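PDB 4OIF: beta-galactosidase from Geobacillus stearothermophilus, which binds a zinc ion and probably hydrolyses terminal non-reducing beta-D-galactose residues of beta-D-galactosides. Local coordinates for residues Lys178-Asp183 with Asn221-Arg226; Ala186-Trp191 with Ser197-Asp202; Arg173-Lys178 with Val228-Ile233; Asn157-Glu162 with Ser234-Glu239. One frame throughout, in Å; residues are numbered along the deposited sequence.

Interaction 1: Lys178-Asp183 with Asn221-Arg226; sequences KKYNHD and NLDWKR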
loop_
_atom_site.group_PDB
_atom_site.type_symbol
_atom_site.label_atom_id
_atom_site.label_comp_id
_atom_site.label_asym_id
_atom_site.label_seq_id
_atom_site.Cartn_x
_atom_site.Cartn_y
_atom_site.Cartn_z
ATOM N N LYS A 178 -21.593 33.112 2.593
ATOM C CA LYS A 178 -21.779 33.663 3.931
ATOM C C LYS A 178 -20.435 34.007 4.573
ATOM O O LYS A 178 -20.242 35.128 5.024
ATOM C CB LYS A 178 -22.555 32.700 4.828
ATOM C CG LYS A 178 -23.968 32.404 4.321
ATOM C CD LYS A 178 -24.763 31.537 5.301
ATOM C CE LYS A 178 -26.164 31.190 4.776
ATOM N NZ LYS A 178 -26.176 30.042 3.817
ATOM N N LYS A 179 -19.499 33.064 4.591
ATOM C CA LYS A 179 -18.218 33.287 5.269
ATOM C C LYS A 179 -17.428 34.485 4.730
ATOM O O LYS A 179 -16.738 35.186 5.477
ATOM C CB LYS A 179 -17.333 32.045 5.174
ATOM C CG LYS A 179 -15.947 32.273 5.767
ATOM C CD LYS A 179 -15.169 30.985 5.979
ATOM C CE LYS A 179 -13.851 31.280 6.674
ATOM N NZ LYS A 179 -13.144 30.052 7.103
ATOM N N TYR A 180 -17.521 34.711 3.429
ATOM C CA TYR A 180 -16.681 35.711 2.802
ATOM C C TYR A 180 -17.500 36.900 2.320
ATOM O O TYR A 180 -17.036 37.703 1.523
ATOM C CB TYR A 180 -15.890 35.075 1.653
ATOM C CG TYR A 180 -14.865 34.076 2.146
ATOM C CD1 TYR A 180 -13.662 34.513 2.678
ATOM C CD2 TYR A 180 -15.099 32.706 2.083
ATOM C CE1 TYR A 180 -12.720 33.624 3.133
ATOM C CE2 TYR A 180 -14.153 31.802 2.541
ATOM C CZ TYR A 180 -12.966 32.275 3.064
ATOM O OH TYR A 180 -12.007 31.414 3.535
ATOM N N ASN A 181 -18.718 37.008 2.835
ATOM C CA ASN A 181 -19.603 38.119 2.518
ATOM C C ASN A 181 -19.773 38.305 1.013
ATOM O O ASN A 181 -19.694 39.420 0.507
ATOM C CB ASN A 181 -19.090 39.411 3.162
ATOM C CG ASN A 181 -20.219 40.366 3.530
ATOM O OD1 ASN A 181 -21.148 40.593 2.749
ATOM N ND2 ASN A 181 -20.155 40.910 4.738
ATOM N N HIS A 182 -19.980 37.194 0.310
ATOM C CA HIS A 182 -20.193 37.192 -1.136
ATOM C C HIS A 182 -19.056 37.859 -1.899
ATOM O O HIS A 182 -19.215 38.233 -3.065
ATOM C CB HIS A 182 -21.513 37.880 -1.487
ATOM C CG HIS A 182 -22.721 37.163 -0.976
ATOM N ND1 HIS A 182 -23.540 36.410 -1.792
ATOM C CD2 HIS A 182 -23.244 37.077 0.272
ATOM C CE1 HIS A 182 -24.519 35.896 -1.069
ATOM N NE2 HIS A 182 -24.360 36.278 0.185
ATOM N N ASP A 183 -17.912 38.001 -1.236
ATOM C CA ASP A 183 -16.764 38.684 -1.819
ATOM C C ASP A 183 -15.761 37.679 -2.390
ATOM O O ASP A 183 -14.936 37.122 -1.659
ATOM C CB ASP A 183 -16.102 39.567 -0.760
ATOM C CG ASP A 183 -14.996 40.437 -1.320
ATOM O OD1 ASP A 183 -14.620 40.271 -2.501
ATOM O OD2 ASP A 183 -14.490 41.285 -0.555
ATOM N N ASN A 221 -9.177 23.118 1.120
ATOM C CA ASN A 221 -9.233 21.907 1.940
ATOM C C ASN A 221 -9.732 22.200 3.365
ATOM O O ASN A 221 -10.633 21.514 3.902
ATOM C CB ASN A 221 -7.857 21.238 1.975
ATOM C CG ASN A 221 -7.341 20.899 0.594
ATOM O OD1 ASN A 221 -8.116 20.608 -0.309
ATOM N ND2 ASN A 221 -6.032 20.918 0.428
ATOM N N LEU A 222 -9.152 23.244 3.951
ATOM C CA LEU A 222 -9.485 23.699 5.293
ATOM C C LEU A 222 -10.952 24.127 5.387
ATOM O O LEU A 222 -11.714 23.601 6.208
ATOM C CB LEU A 222 -8.558 24.850 5.683
ATOM C CG LEU A 222 -8.643 25.433 7.094
ATOM C CD1 LEU A 222 -8.458 24.359 8.164
ATOM C CD2 LEU A 222 -7.590 26.528 7.248
ATOM N N ASP A 223 -11.349 25.068 4.535
ATOM C CA ASP A 223 -12.734 25.514 4.517
ATOM C C ASP A 223 -13.705 24.360 4.263
ATOM O O ASP A 223 -14.801 24.359 4.811
ATOM C CB ASP A 223 -12.950 26.619 3.474
ATOM C CG ASP A 223 -12.665 28.005 4.028
ATOM O OD1 ASP A 223 -12.455 28.120 5.251
ATOM O OD2 ASP A 223 -12.671 28.980 3.250
ATOM N N TRP A 224 -13.315 23.374 3.460
ATOM C CA TRP A 224 -14.169 22.199 3.261
ATOM C C TRP A 224 -14.314 21.418 4.566
ATOM O O TRP A 224 -15.411 21.029 4.925
ATOM C CB TRP A 224 -13.646 21.285 2.147
ATOM C CG TRP A 224 -14.450 19.994 2.017
ATOM C CD1 TRP A 224 -14.045 18.729 2.361
ATOM C CD2 TRP A 224 -15.791 19.858 1.536
ATOM N NE1 TRP A 224 -15.047 17.820 2.113
ATOM C CE2 TRP A 224 -16.128 18.487 1.607
ATOM C CE3 TRP A 224 -16.737 20.761 1.048
ATOM C CZ2 TRP A 224 -17.371 18.000 1.215
ATOM C CZ3 TRP A 224 -17.975 20.274 0.658
ATOM C CH2 TRP A 224 -18.281 18.907 0.747
ATOM N N LYS A 225 -13.230 21.190 5.294
ATOM C CA LYS A 225 -13.374 20.516 6.583
ATOM C C LYS A 225 -14.286 21.311 7.535
ATOM O O LYS A 225 -15.149 20.729 8.220
ATOM C CB LYS A 225 -12.002 20.269 7.209
ATOM C CG LYS A 225 -11.178 19.239 6.442
ATOM C CD LYS A 225 -9.834 18.960 7.105
ATOM C CE LYS A 225 -9.082 17.835 6.397
ATOM N NZ LYS A 225 -8.230 18.298 5.254
ATOM N N ARG A 226 -14.121 22.632 7.560
ATOM C CA ARG A 226 -14.970 23.482 8.391
ATOM C C ARG A 226 -16.437 23.336 7.991
ATOM O O ARG A 226 -17.310 23.234 8.838
ATOM C CB ARG A 226 -14.553 24.947 8.294
ATOM C CG ARG A 226 -13.227 25.290 8.947
ATOM C CD ARG A 226 -12.757 26.676 8.524
ATOM N NE ARG A 226 -11.648 27.158 9.338
ATOM C CZ ARG A 226 -10.607 27.841 8.865
ATOM N NH1 ARG A 226 -10.517 28.122 7.569
ATOM N NH2 ARG A 226 -9.645 28.239 9.691
#
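Lys-179 and Asp-223 form a salt bridge, NZ to OD1 at 2.8 Å. Lys-179 reaches it with CG anti to the backbone N (chi1 175°) and an extended chain beyond. NZ meets OD1 on the syn side, tilted out of the carboxylate plane. Arg-226, one turn after Asp-223, adds a second salt bridge, with NH1 3.0 Å from Asp-223 OD1. This donor comes on the anti side, from the opposite face. One oxygen is gripped by two cations, and Lys-179 NZ and Arg-226 NH1 lie 3.3 Å apart. Arg-226 also pairs through NE with Glu-420 and through NH2 with Glu-508 O.

The network joins the end of helix 166-179 to helix 218-246. The first helix closes in a Schellman motif, with Asn-181 (positive phi) as C-prime residue.

The other carboxylate oxygen takes two hydrogen bonds. Tyr-180 OH gives one to Asp-223 OD2 at 2.5 Å, on the syn lone pair. OD2 lies at the edge of the phenol ring and also accepts from Trp-191 NE1. An asparagine in place of Asp-223 would probably leave the Lys-179 and Arg-226 charges without their shared mate.

Lys-179 CG lies over one face of the Tyr-180 ring, toward its rim.

Interaction 2: Ala186-Trp191 with Ser197-Asp202; sequences ALNAAW and SHTYTD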
loop_
_atom_site.group_PDB
_atom_site.type_symbol
_atom_site.label_atom_id
_atom_site.label_comp_id
_atom_site.label_asym_id
_atom_site.label_seq_id
_atom_site.Cartn_x
_atom_site.Cartn_y
_atom_site.Cartn_z
ATOM N N ALA A 186 -12.146 38.389 -1.730
ATOM C CA ALA A 186 -11.753 37.959 -0.399
ATOM C C ALA A 186 -11.432 36.476 -0.373
ATOM O O ALA A 186 -10.403 36.083 0.154
ATOM C CB ALA A 186 -12.844 38.279 0.609
ATOM N N LEU A 187 -12.307 35.656 -0.949
ATOM C CA LEU A 187 -12.063 34.225 -0.992
ATOM C C LEU A 187 -10.722 33.951 -1.699
ATOM O O LEU A 187 -9.822 33.314 -1.130
ATOM C CB LEU A 187 -13.216 33.491 -1.691
ATOM C CG LEU A 187 -13.113 31.952 -1.668
ATOM C CD1 LEU A 187 -14.474 31.273 -1.482
ATOM C CD2 LEU A 187 -12.435 31.448 -2.929
ATOM N N ASN A 188 -10.588 34.461 -2.921
ATOM C CA ASN A 188 -9.365 34.307 -3.704
ATOM C C ASN A 188 -8.084 34.790 -3.016
ATOM O O ASN A 188 -7.018 34.223 -3.233
ATOM C CB ASN A 188 -9.527 35.024 -5.037
ATOM C CG ASN A 188 -10.300 34.200 -6.034
ATOM O OD1 ASN A 188 -10.094 32.994 -6.140
ATOM N ND2 ASN A 188 -11.216 34.837 -6.753
ATOM N N ALA A 189 -8.198 35.818 -2.178
ATOM C CA ALA A 189 -7.062 36.337 -1.431
ATOM C C ALA A 189 -6.715 35.408 -0.277
ATOM O O ALA A 189 -5.557 35.087 -0.049
ATOM C CB ALA A 189 -7.358 37.744 -0.909
ATOM N N ALA A 190 -7.741 34.982 0.447
ATOM C CA ALA A 190 -7.572 34.062 1.557
ATOM C C ALA A 190 -6.914 32.751 1.126
ATOM O O ALA A 190 -6.080 32.207 1.840
ATOM C CB ALA A 190 -8.922 33.783 2.209
ATOM N N TRP A 191 -7.300 32.241 -0.039
ATOM C CA TRP A 191 -6.845 30.919 -0.469
ATOM C C TRP A 191 -5.598 30.949 -1.329
ATOM O O TRP A 191 -5.073 29.888 -1.683
ATOM C CB TRP A 191 -7.937 30.212 -1.257
ATOM C CG TRP A 191 -9.080 29.781 -0.451
ATOM C CD1 TRP A 191 -9.261 29.955 0.894
ATOM C CD2 TRP A 191 -10.227 29.087 -0.927
ATOM N NE1 TRP A 191 -10.461 29.404 1.281
ATOM C CE2 TRP A 191 -11.071 28.865 0.179
ATOM C CE3 TRP A 191 -10.623 28.626 -2.181
ATOM C CZ2 TRP A 191 -12.280 28.206 0.064
ATOM C CZ3 TRP A 191 -11.826 27.981 -2.296
ATOM C CH2 TRP A 191 -12.644 27.774 -1.181
ATOM N N SER A 197 -2.801 29.458 -11.291
ATOM C CA SER A 197 -3.872 30.004 -12.127
ATOM C C SER A 197 -5.248 29.488 -11.684
ATOM O O SER A 197 -6.133 29.221 -12.503
ATOM C CB SER A 197 -3.608 29.684 -13.607
ATOM O OG SER A 197 -4.371 30.528 -14.459
ATOM N N HIS A 198 -5.416 29.392 -10.370
ATOM C CA HIS A 198 -6.599 28.805 -9.767
ATOM C C HIS A 198 -7.655 29.838 -9.375
ATOM O O HIS A 198 -8.680 29.487 -8.795
ATOM C CB HIS A 198 -6.186 27.978 -8.546
ATOM C CG HIS A 198 -5.557 26.666 -8.902
ATOM N ND1 HIS A 198 -4.747 25.959 -8.036
ATOM C CD2 HIS A 198 -5.625 25.932 -10.038
ATOM C CE1 HIS A 198 -4.350 24.843 -8.622
ATOM N NE2 HIS A 198 -4.868 24.804 -9.838
ATOM N N THR A 199 -7.413 31.102 -9.713
ATOM C CA THR A 199 -8.336 32.177 -9.367
ATOM C C THR A 199 -9.757 31.911 -9.867
ATOM O O THR A 199 -9.980 31.612 -11.046
ATOM C CB THR A 199 -7.870 33.530 -9.929
ATOM O OG1 THR A 199 -6.505 33.768 -9.553
ATOM C CG2 THR A 199 -8.757 34.661 -9.408
ATOM N N TYR A 200 -10.718 32.012 -8.957
ATOM C CA TYR A 200 -12.108 31.751 -9.309
ATOM C C TYR A 200 -12.779 33.032 -9.758
ATOM O O TYR A 200 -12.660 34.060 -9.096
ATOM C CB TYR A 200 -12.862 31.149 -8.123
ATOM C CG TYR A 200 -12.338 29.812 -7.666
ATOM C CD1 TYR A 200 -12.581 28.651 -8.404
ATOM C CD2 TYR A 200 -11.597 29.699 -6.496
ATOM C CE1 TYR A 200 -12.108 27.409 -7.981
ATOM C CE2 TYR A 200 -11.125 28.465 -6.065
ATOM C CZ TYR A 200 -11.385 27.327 -6.808
ATOM O OH TYR A 200 -10.907 26.108 -6.380
ATOM N N THR A 201 -13.495 32.978 -10.873
ATOM C CA THR A 201 -14.155 34.172 -11.385
ATOM C C THR A 201 -15.677 34.061 -11.310
ATOM O O THR A 201 -16.393 34.966 -11.727
ATOM C CB THR A 201 -13.712 34.477 -12.834
ATOM O OG1 THR A 201 -13.685 33.270 -13.606
ATOM C CG2 THR A 201 -12.324 35.096 -12.832
ATOM N N ASP A 202 -16.169 32.959 -10.756
ATOM C CA ASP A 202 -17.598 32.809 -10.486
ATOM C C ASP A 202 -17.785 31.740 -9.425
ATOM O O ASP A 202 -17.114 30.705 -9.468
ATOM C CB ASP A 202 -18.376 32.434 -11.756
ATOM C CG ASP A 202 -19.890 32.540 -11.575
ATOM O OD1 ASP A 202 -20.533 31.571 -11.102
ATOM O OD2 ASP A 202 -20.438 33.609 -11.913
#
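Asn-188 meets the backbone of Tyr-200 through both ends of its amide. Its CB points from helix 184-191 toward segment 197-202. With chi1 at -81°, CG stands anti to the carbonyl carbon, which carries the amide toward the Tyr-200 backbone. Thr-199 CG2 lies 3.7 Å from Asn-188 CG. Asn-188 OD1 accepts from Tyr-200 N at 3.0 Å in a nearly straight bond (174°), with the donor tilted from the carbonyl plane. Asn-188 OD1 also accepts from Thr-193 OG1 and lies 3.6 Å from Tyr-200 CD2. Asn-188 ND2 gives its bond to Tyr-200 O at 2.9 Å, in the carbonyl plane and on a lone pair. The two bonds to one residue fix the rotation of the amide.

The Tyr-200 ring lies almost parallel to that amide. Tyr-200 CD2 touches Leu-187 CD2 at 4.1 Å. Tyr-200 CE2 meets the edge of the Trp-191 indole at CZ3, 3.9 Å away. Leu-187 CD2 sits over one face of the indole, toward its rim.

Next to it, His-198 NE2 and Ser-197 OG bond to Gly-118 O and Ser-56 N of a second subunit. This bidentate asparagine-to-backbone contact fastens a subunit-facing excursion of the TIM-barrel domain to helix 184-191.

Interaction 3: Arg173-Lys178 with Val228-Ile233; sequences REWLKK and VTDQTI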
loop_
_atom_site.group_PDB
_atom_site.type_symbol
_atom_site.label_atom_id
_atom_site.label_comp_id
_atom_site.label_asym_id
_atom_site.label_seq_id
_atom_site.Cartn_x
_atom_site.Cartn_y
_atom_site.Cartn_z
ATOM N N ARG A 173 -21.096 26.126 -1.451
ATOM C CA ARG A 173 -21.054 27.442 -2.083
ATOM C C ARG A 173 -21.785 28.501 -1.263
ATOM O O ARG A 173 -21.263 29.605 -1.077
ATOM C CB ARG A 173 -21.632 27.380 -3.483
ATOM C CG ARG A 173 -20.624 26.929 -4.501
ATOM C CD ARG A 173 -21.221 26.836 -5.886
ATOM N NE ARG A 173 -20.506 25.824 -6.642
ATOM C CZ ARG A 173 -21.036 24.668 -7.013
ATOM N NH1 ARG A 173 -22.308 24.403 -6.743
ATOM N NH2 ARG A 173 -20.298 23.789 -7.678
ATOM N N GLU A 174 -22.974 28.171 -0.763
ATOM C CA GLU A 174 -23.718 29.132 0.056
ATOM C C GLU A 174 -22.984 29.433 1.359
ATOM O O GLU A 174 -22.947 30.585 1.826
ATOM C CB GLU A 174 -25.133 28.621 0.339
ATOM C CG GLU A 174 -26.028 28.635 -0.900
ATOM C CD GLU A 174 -26.105 30.021 -1.534
ATOM O OE1 GLU A 174 -26.357 30.994 -0.779
ATOM O OE2 GLU A 174 -25.892 30.136 -2.771
ATOM N N TRP A 175 -22.371 28.393 1.918
ATOM C CA TRP A 175 -21.553 28.520 3.118
ATOM C C TRP A 175 -20.392 29.484 2.880
ATOM O O TRP A 175 -20.091 30.338 3.716
ATOM C CB TRP A 175 -21.035 27.144 3.534
ATOM C CG TRP A 175 -20.281 27.095 4.829
ATOM C CD1 TRP A 175 -20.802 26.855 6.076
ATOM C CD2 TRP A 175 -18.862 27.247 5.012
ATOM N NE1 TRP A 175 -19.794 26.849 7.011
ATOM C CE2 TRP A 175 -18.598 27.093 6.386
ATOM C CE3 TRP A 175 -17.793 27.506 4.147
ATOM C CZ2 TRP A 175 -17.313 27.193 6.916
ATOM C CZ3 TRP A 175 -16.514 27.601 4.674
ATOM C CH2 TRP A 175 -16.285 27.450 6.048
ATOM N N LEU A 176 -19.759 29.356 1.720
ATOM C CA LEU A 176 -18.606 30.179 1.395
ATOM C C LEU A 176 -19.035 31.623 1.145
ATOM O O LEU A 176 -18.320 32.564 1.509
ATOM C CB LEU A 176 -17.858 29.606 0.182
ATOM C CG LEU A 176 -16.930 28.401 0.428
ATOM C CD1 LEU A 176 -16.438 27.848 -0.892
ATOM C CD2 LEU A 176 -15.740 28.752 1.323
ATOM N N LYS A 177 -20.197 31.805 0.521
ATOM C CA LYS A 177 -20.710 33.151 0.311
ATOM C C LYS A 177 -20.973 33.834 1.654
ATOM O O LYS A 177 -20.603 34.998 1.832
ATOM C CB LYS A 177 -21.976 33.134 -0.542
ATOM C CG LYS A 177 -21.728 32.749 -1.982
ATOM C CD LYS A 177 -23.034 32.690 -2.712
ATOM C CE LYS A 177 -22.858 32.231 -4.138
ATOM N NZ LYS A 177 -24.179 31.935 -4.750
ATOM N N LYS A 178 -21.593 33.112 2.593
ATOM C CA LYS A 178 -21.779 33.663 3.931
ATOM C C LYS A 178 -20.435 34.007 4.573
ATOM O O LYS A 178 -20.242 35.128 5.024
ATOM C CB LYS A 178 -22.555 32.700 4.828
ATOM C CG LYS A 178 -23.968 32.404 4.321
ATOM C CD LYS A 178 -24.763 31.537 5.301
ATOM C CE LYS A 178 -26.164 31.190 4.776
ATOM N NZ LYS A 178 -26.176 30.042 3.817
ATOM N N VAL A 228 -17.781 20.791 6.554
ATOM C CA VAL A 228 -18.221 19.453 6.905
ATOM C C VAL A 228 -18.680 19.452 8.363
ATOM O O VAL A 228 -19.770 18.921 8.697
ATOM C CB VAL A 228 -17.098 18.416 6.673
ATOM C CG1 VAL A 228 -17.440 17.088 7.354
ATOM C CG2 VAL A 228 -16.852 18.239 5.169
ATOM N N THR A 229 -17.872 20.073 9.221
ATOM C CA THR A 229 -18.281 20.230 10.614
ATOM C C THR A 229 -19.611 20.993 10.758
ATOM O O THR A 229 -20.556 20.502 11.392
ATOM C CB THR A 229 -17.200 20.948 11.438
ATOM O OG1 THR A 229 -16.123 20.039 11.680
ATOM C CG2 THR A 229 -17.764 21.414 12.783
ATOM N N ASP A 230 -19.689 22.170 10.144
ATOM C CA ASP A 230 -20.888 22.992 10.233
ATOM C C ASP A 230 -22.136 22.282 9.715
ATOM O O ASP A 230 -23.185 22.352 10.327
ATOM C CB ASP A 230 -20.700 24.303 9.476
ATOM C CG ASP A 230 -19.929 25.334 10.281
ATOM O OD1 ASP A 230 -19.698 25.095 11.484
ATOM O OD2 ASP A 230 -19.557 26.385 9.713
ATOM N N GLN A 231 -22.021 21.594 8.593
ATOM C CA GLN A 231 -23.162 20.950 8.001
ATOM C C GLN A 231 -23.594 19.740 8.832
ATOM O O GLN A 231 -24.805 19.454 8.956
ATOM C CB GLN A 231 -22.848 20.560 6.546
ATOM C CG GLN A 231 -24.070 20.120 5.745
ATOM C CD GLN A 231 -25.050 21.212 5.408
ATOM O OE1 GLN A 231 -25.312 22.111 6.204
ATOM N NE2 GLN A 231 -25.620 21.130 4.209
ATOM N N THR A 232 -22.613 19.067 9.438
ATOM C CA THR A 232 -22.912 17.990 10.387
ATOM C C THR A 232 -23.695 18.525 11.603
ATOM O O THR A 232 -24.743 17.979 11.975
ATOM C CB THR A 232 -21.620 17.297 10.857
ATOM O OG1 THR A 232 -21.028 16.620 9.750
ATOM C CG2 THR A 232 -21.896 16.291 11.946
ATOM N N ILE A 233 -23.201 19.616 12.192
ATOM C CA ILE A 233 -23.869 20.237 13.333
ATOM C C ILE A 233 -25.278 20.714 12.977
ATOM O O ILE A 233 -26.226 20.482 13.727
ATOM C CB ILE A 233 -23.074 21.412 13.877
ATOM C CG1 ILE A 233 -21.735 20.923 14.419
ATOM C CG2 ILE A 233 -23.853 22.119 14.978
ATOM C CD1 ILE A 233 -20.903 22.033 15.089
#
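This is a polar helix-helix contact near the surface, made by one hydrogen bond between helix 166-179 and helix 218-246. Trp-175 NE1 gives its N-H to Asp-230 OD2 at 2.8 Å, with an angle of 161° at the hydrogen. The acceptor sits at the edge of the indole, almost in the ring plane. On the aspartate the bond uses the anti lone pair, away from OD1. The carboxylate is turned 55° from the ring.

Trp-175 spans the distance because its CG is anti to the backbone N (chi1 -174°), which sends the indole toward the other helix. The backbones stay apart, with the CA atoms of Trp-175 and Asp-230 9.0 Å from each other. Outside the pair, Phe-227 meets the indole edge-to-face, and Asp-223 and Arg-226 also pack on Trp-175.

Cys-123, Cys-163, Cys-165 and Cys-168 form the zinc site. The contact therefore joins helix 166-179, whose first turn carries the zinc ligand Cys-168, to a long helix of the TIM-barrel domain.

Interaction 4: Asn157-Glu162 with Ser234-Glu239; sequences NEYGGE and SFFENE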
loop_
_atom_site.group_PDB
_atom_site.type_symbol
_atom_site.label_atom_id
_atom_site.label_comp_id
_atom_site.label_asym_id
_atom_site.label_seq_id
_atom_site.Cartn_x
_atom_site.Cartn_y
_atom_site.Cartn_z
ATOM N N ASN A 157 -25.401 8.430 15.943
ATOM C CA ASN A 157 -24.282 7.658 16.455
ATOM C C ASN A 157 -22.974 7.933 15.716
ATOM O O ASN A 157 -22.918 7.818 14.487
ATOM C CB ASN A 157 -24.608 6.168 16.396
ATOM C CG ASN A 157 -23.629 5.343 17.182
ATOM O OD1 ASN A 157 -23.732 5.238 18.408
ATOM N ND2 ASN A 157 -22.651 4.768 16.488
ATOM N N GLU A 158 -21.937 8.288 16.479
ATOM C CA GLU A 158 -20.588 8.541 15.956
ATOM C C GLU A 158 -20.585 9.302 14.630
ATOM O O GLU A 158 -20.071 8.800 13.627
ATOM C CB GLU A 158 -19.821 7.216 15.798
ATOM C CG GLU A 158 -19.419 6.586 17.123
ATOM C CD GLU A 158 -18.389 5.471 16.995
ATOM O OE1 GLU A 158 -18.417 4.718 15.988
ATOM O OE2 GLU A 158 -17.547 5.351 17.917
ATOM N N TYR A 159 -21.194 10.487 14.633
ATOM C CA TYR A 159 -21.202 11.389 13.479
ATOM C C TYR A 159 -19.846 11.459 12.790
ATOM O O TYR A 159 -18.813 11.515 13.458
ATOM C CB TYR A 159 -21.592 12.807 13.905
ATOM C CG TYR A 159 -23.063 13.073 14.103
ATOM C CD1 TYR A 159 -23.978 12.866 13.068
ATOM C CD2 TYR A 159 -23.537 13.586 15.314
ATOM C CE1 TYR A 159 -25.332 13.143 13.240
ATOM C CE2 TYR A 159 -24.881 13.863 15.498
ATOM C CZ TYR A 159 -25.777 13.646 14.459
ATOM O OH TYR A 159 -27.116 13.919 14.639
ATOM N N GLY A 160 -19.841 11.477 11.463
ATOM C CA GLY A 160 -18.584 11.470 10.749
ATOM C C GLY A 160 -18.736 11.184 9.275
ATOM O O GLY A 160 -19.703 10.548 8.842
ATOM N N GLY A 161 -17.767 11.662 8.498
ATOM C CA GLY A 161 -17.785 11.477 7.061
ATOM C C GLY A 161 -18.292 12.706 6.332
ATOM O O GLY A 161 -18.789 13.661 6.941
ATOM N N GLU A 162 -18.178 12.684 5.013
ATOM C CA GLU A 162 -18.611 13.825 4.228
ATOM C C GLU A 162 -19.337 13.377 2.973
ATOM O O GLU A 162 -19.343 12.194 2.626
ATOM C CB GLU A 162 -17.412 14.705 3.880
ATOM C CG GLU A 162 -16.199 13.937 3.376
ATOM C CD GLU A 162 -14.938 14.788 3.371
ATOM O OE1 GLU A 162 -14.450 15.145 4.469
ATOM O OE2 GLU A 162 -14.436 15.102 2.269
ATOM N N SER A 234 -25.417 21.351 11.822
ATOM C CA SER A 234 -26.727 21.747 11.300
ATOM C C SER A 234 -27.688 20.543 11.198
ATOM O O SER A 234 -28.877 20.649 11.574
ATOM C CB SER A 234 -26.563 22.430 9.936
ATOM O OG SER A 234 -27.771 22.434 9.190
ATOM N N PHE A 235 -27.174 19.407 10.710
ATOM C CA PHE A 235 -27.975 18.183 10.662
ATOM C C PHE A 235 -28.418 17.780 12.055
ATOM O O PHE A 235 -29.570 17.379 12.266
ATOM C CB PHE A 235 -27.199 17.034 10.022
ATOM C CG PHE A 235 -28.024 15.789 9.792
ATOM C CD1 PHE A 235 -28.226 14.865 10.812
ATOM C CD2 PHE A 235 -28.583 15.530 8.542
ATOM C CE1 PHE A 235 -28.991 13.713 10.597
ATOM C CE2 PHE A 235 -29.340 14.376 8.317
ATOM C CZ PHE A 235 -29.546 13.468 9.353
ATOM N N PHE A 236 -27.488 17.866 12.999
ATOM C CA PHE A 236 -27.783 17.548 14.392
ATOM C C PHE A 236 -28.911 18.424 14.976
ATOM O O PHE A 236 -29.814 17.934 15.658
ATOM C CB PHE A 236 -26.508 17.701 15.225
ATOM C CG PHE A 236 -26.751 17.829 16.698
ATOM C CD1 PHE A 236 -26.840 16.698 17.501
ATOM C CD2 PHE A 236 -26.874 19.080 17.290
ATOM C CE1 PHE A 236 -27.061 16.808 18.870
ATOM C CE2 PHE A 236 -27.096 19.199 18.660
ATOM C CZ PHE A 236 -27.192 18.062 19.451
ATOM N N GLU A 237 -28.825 19.723 14.725
ATOM C CA GLU A 237 -29.781 20.685 15.235
ATOM C C GLU A 237 -31.141 20.358 14.668
ATOM O O GLU A 237 -32.176 20.347 15.380
ATOM C CB GLU A 237 -29.354 22.107 14.863
ATOM C CG GLU A 237 -28.162 22.612 15.659
ATOM C CD GLU A 237 -28.526 22.889 17.120
ATOM O OE1 GLU A 237 -29.743 23.061 17.381
ATOM O OE2 GLU A 237 -27.616 22.942 17.997
ATOM N N ASN A 238 -31.123 20.048 13.376
ATOM C CA ASN A 238 -32.339 19.617 12.737
ATOM C C ASN A 238 -32.934 18.402 13.420
ATOM O O ASN A 238 -34.149 18.347 13.636
ATOM C CB ASN A 238 -32.119 19.299 11.272
ATOM C CG ASN A 238 -33.408 18.966 10.583
ATOM O OD1 ASN A 238 -34.174 19.866 10.254
ATOM N ND2 ASN A 238 -33.675 17.677 10.381
ATOM N N GLU A 239 -32.080 17.429 13.739
ATOM C CA GLU A 239 -32.512 16.238 14.476
ATOM C C GLU A 239 -33.187 16.619 15.788
ATOM O O GLU A 239 -34.243 16.094 16.118
ATOM C CB GLU A 239 -31.336 15.301 14.784
ATOM C CG GLU A 239 -30.938 14.357 13.668
ATOM C CD GLU A 239 -30.545 12.986 14.193
ATOM O OE1 GLU A 239 -29.389 12.563 13.987
ATOM O OE2 GLU A 239 -31.394 12.335 14.831
#
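Tyr-159 carries this contact, reaching Phe-236, Phe-235 and Glu-239 on helix 218-246. It stands in the loop after strand 150-154 of the TIM barrel. The same loop holds Asn-157, a predicted substrate-binding residue, and Glu-158, the predicted proton donor. The Tyr-159 ring points from this probable active-site loop toward the helix.

Phe-236 meets the ring obliquely at CE2. Its CD1 lies 4.0 Å from Tyr-159 CE2, and its CB is 3.9 Å from Tyr-159 OH. Phe-235 meets the other ortho carbon of the phenol, with CD1 4.2 Å from Tyr-159 CE1. Its ring edge faces the hydroxyl. Both phenylalanines cross the tyrosine at about a right angle.

The hydroxyl passes between them to a buried acid. Glu-239 OE1 also accepts from Ser-90 OG, while OE2 accepts from Asn-137 ND2 and Thr-88 OG1. A phenylalanine in place of Tyr-159 would probably keep much of the ring packing but leave Glu-239 OE1 without one of its donors.

Glu-239 bends at chi2 (-142°) as it comes to meet the tyrosine. Tyr-159 OH gives its hydrogen bond to Glu-239 OE1 at 2.7 Å, from above the carboxylate plane.

Overall arrangement
From the N terminus, segment 157-162, after strand 150-154, opens the longest loop, which 234-239 closes as interaction 4. Helix 166-179 follows and opens the loops of interactions 3 and 1. Helix 184-191 and the loop after it form interaction 2. Helix 218-246 then closes interaction 1 with 221-226, interaction 3 with 228-233 and, last, interaction 4. The four loops nest: 2 inside 1, 1 inside 3, and 3 inside 4. Trp-191 links interaction 2 to interaction 1, and Trp-224 of interaction 1 bonds to Glu-162 of interaction 4. Together they tie the loop with the predicted proton donor, helix 166-179 with its zinc ligand Cys-168 and the subunit-facing loop to one long helix.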